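Local coordinates for alpha-catenin-like protein hmp-1 (Caenorhabditis elegans, PDB 5H5M), which links the cadherin–catenin complex of adherens junctions to actin filaments and is required for cell migration and cell shape changes during body enclosure and elongation, at residues E245-E250 and R284-R289. Numbering follows the deposited sequence.
Sequences EAHIVE and RGRALR
R286 reaches from helix 276-300 toward helix 237-260 and lays its guanidinium against H247. Its CB lies beside I248, 4.5 Å from CG1, an aliphatic contact suited to the buried start of the side chain. Farther out, CD and NE of R286 both lie 3.7 Å from H247 CB and CZ lies 3.8 Å from it, so this one methylene packs along the end of the chain. The chain bends at chi3 (-147°), and beyond that bend the guanidinium presents one face to H247 CB, toward its rim. NH1 of R286 ends 3.4 Å from H247 ND1 at an angle too poor for a hydrogen bond, the imidazole and guanidinium planes standing 74° apart; both nitrogens reach the S120 hydroxyl, NH1 only weakly. NE of R286 forms a salt bridge with D251, on helix 237-260 itself, so joining the two helices; helix 92-122 brings S120, D121 for NH1 and D117 for H247 NE2. Arginine suits this buried place because its methylene stem can pack while its planar head serves two carboxylates; histidine offers a compact ring with two nitrogens to bond. A leucine in place of R286 would probably leave D251 and D121 without this cationic partner and H247 CB without the flat group packed on it. Three helices, 92-122, 237-260 and 276-300, thus meet round a buried polar network in the alpha-catenin M domain, built from the helical bundles of the vinculin family.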
loop_
_atom_site.group_PDB
_atom_site.type_symbol
_atom_site.label_atom_id
_atom_site.label_comp_id
_atom_site.label_asym_id
_atom_site.label_seq_id
_atom_site.Cartn_x
_atom_site.Cartn_y
_atom_site.Cartn_z
ATOM N N GLU A 245 -1.762 -9.522 2.780
ATOM C CA GLU A 245 -2.564 -10.656 3.218
ATOM C C GLU A 245 -3.973 -10.215 3.611
ATOM O O GLU A 245 -4.955 -10.861 3.256
ATOM C CB GLU A 245 -1.882 -11.367 4.387
ATOM C CG GLU A 245 -2.625 -12.576 4.911
ATOM C CD GLU A 245 -1.935 -13.200 6.110
ATOM O OE1 GLU A 245 -0.686 -13.244 6.125
ATOM O OE2 GLU A 245 -2.644 -13.640 7.040
ATOM N N ALA A 246 -4.065 -9.105 4.336
ATOM C CA ALA A 246 -5.353 -8.580 4.765
ATOM C C ALA A 246 -6.178 -8.096 3.573
ATOM O O ALA A 246 -7.398 -8.232 3.556
ATOM C CB ALA A 246 -5.159 -7.449 5.771
ATOM N N HIS A 247 -5.504 -7.530 2.578
ATOM C CA HIS A 247 -6.191 -6.998 1.408
ATOM C C HIS A 247 -6.705 -8.117 0.501
ATOM O O HIS A 247 -7.757 -7.982 -0.122
ATOM C CB HIS A 247 -5.269 -6.058 0.630
ATOM C CG HIS A 247 -5.149 -4.692 1.235
ATOM N ND1 HIS A 247 -4.517 -3.648 0.600
ATOM C CD2 HIS A 247 -5.593 -4.204 2.421
ATOM C CE1 HIS A 247 -4.576 -2.569 1.367
ATOM N NE2 HIS A 247 -5.219 -2.882 2.475
ATOM N N ILE A 248 -5.961 -9.217 0.431
ATOM C CA ILE A 248 -6.391 -10.393 -0.322
ATOM C C ILE A 248 -7.692 -10.949 0.262
ATOM O O ILE A 248 -8.578 -11.391 -0.474
ATOM C CB ILE A 248 -5.295 -11.486 -0.328
ATOM C CG1 ILE A 248 -4.136 -11.068 -1.234
ATOM C CG2 ILE A 248 -5.852 -12.813 -0.804
ATOM C CD1 ILE A 248 -2.946 -11.997 -1.176
ATOM N N VAL A 249 -7.810 -10.903 1.586
ATOM C CA VAL A 249 -9.039 -11.297 2.266
ATOM C C VAL A 249 -10.189 -10.354 1.904
ATOM O O VAL A 249 -11.293 -10.806 1.591
ATOM C CB VAL A 249 -8.852 -11.322 3.796
ATOM C CG1 VAL A 249 -10.198 -11.457 4.512
ATOM C CG2 VAL A 249 -7.906 -12.446 4.195
ATOM N N GLU A 250 -9.922 -9.050 1.942
ATOM C CA GLU A 250 -10.902 -8.040 1.529
ATOM C C GLU A 250 -11.395 -8.266 0.103
ATOM O O GLU A 250 -12.596 -8.195 -0.167
ATOM C CB GLU A 250 -10.312 -6.634 1.626
ATOM C CG GLU A 250 -10.078 -6.115 3.028
ATOM C CD GLU A 250 -9.587 -4.677 3.025
ATOM O OE1 GLU A 250 -9.171 -4.180 4.094
ATOM O OE2 GLU A 250 -9.618 -4.042 1.947
ATOM N N ARG A 284 -4.647 -11.320 -7.949
ATOM C CA ARG A 284 -3.523 -11.705 -8.794
ATOM C C ARG A 284 -2.407 -10.661 -8.729
ATOM O O ARG A 284 -1.238 -11.001 -8.529
ATOM C CB ARG A 284 -3.976 -11.901 -10.243
ATOM C CG ARG A 284 -2.839 -12.254 -11.187
ATOM C CD ARG A 284 -3.314 -12.442 -12.621
ATOM N NE ARG A 284 -2.193 -12.742 -13.510
ATOM C CZ ARG A 284 -1.799 -13.971 -13.831
ATOM N NH1 ARG A 284 -2.443 -15.027 -13.351
ATOM N NH2 ARG A 284 -0.764 -14.144 -14.643
ATOM N N GLY A 285 -2.780 -9.394 -8.891
ATOM C CA GLY A 285 -1.828 -8.302 -8.863
ATOM C C GLY A 285 -1.076 -8.199 -7.549
ATOM O O GLY A 285 0.146 -8.057 -7.538
ATOM N N ARG A 286 -1.808 -8.275 -6.442
ATOM C CA ARG A 286 -1.206 -8.198 -5.116
ATOM C C ARG A 286 -0.279 -9.383 -4.855
ATOM O O ARG A 286 0.808 -9.223 -4.296
ATOM C CB ARG A 286 -2.286 -8.143 -4.034
ATOM C CG ARG A 286 -3.183 -6.912 -4.076
ATOM C CD ARG A 286 -4.022 -6.828 -2.808
ATOM N NE ARG A 286 -5.341 -6.246 -3.037
ATOM C CZ ARG A 286 -5.608 -4.944 -2.993
ATOM N NH1 ARG A 286 -4.642 -4.069 -2.737
ATOM N NH2 ARG A 286 -6.842 -4.515 -3.211
ATOM N N ALA A 287 -0.720 -10.570 -5.260
ATOM C CA ALA A 287 0.059 -11.787 -5.078
ATOM C C ALA A 287 1.383 -11.706 -5.824
ATOM O O ALA A 287 2.421 -12.128 -5.313
ATOM C CB ALA A 287 -0.738 -13.007 -5.540
ATOM N N LEU A 288 1.347 -11.160 -7.035
ATOM C CA LEU A 288 2.554 -11.033 -7.838
ATOM C C LEU A 288 3.486 -9.965 -7.263
ATOM O O LEU A 288 4.712 -10.084 -7.349
ATOM C CB LEU A 288 2.202 -10.720 -9.294
ATOM C CG LEU A 288 1.642 -11.912 -10.079
ATOM C CD1 LEU A 288 1.282 -11.529 -11.511
ATOM C CD2 LEU A 288 2.633 -13.069 -10.064
ATOM N N ARG A 289 2.905 -8.923 -6.673
ATOM C CA ARG A 289 3.694 -7.905 -5.985
ATOM C C ARG A 289 4.420 -8.512 -4.783
ATOM O O ARG A 289 5.584 -8.203 -4.532
ATOM C CB ARG A 289 2.805 -6.740 -5.545
ATOM C CG ARG A 289 2.517 -5.740 -6.649
ATOM C CD ARG A 289 3.725 -4.834 -6.888
ATOM N NE ARG A 289 3.878 -3.858 -5.811
ATOM C CZ ARG A 289 5.045 -3.409 -5.360
ATOM N NH1 ARG A 289 6.184 -3.848 -5.881
ATOM N NH2 ARG A 289 5.072 -2.525 -4.374
#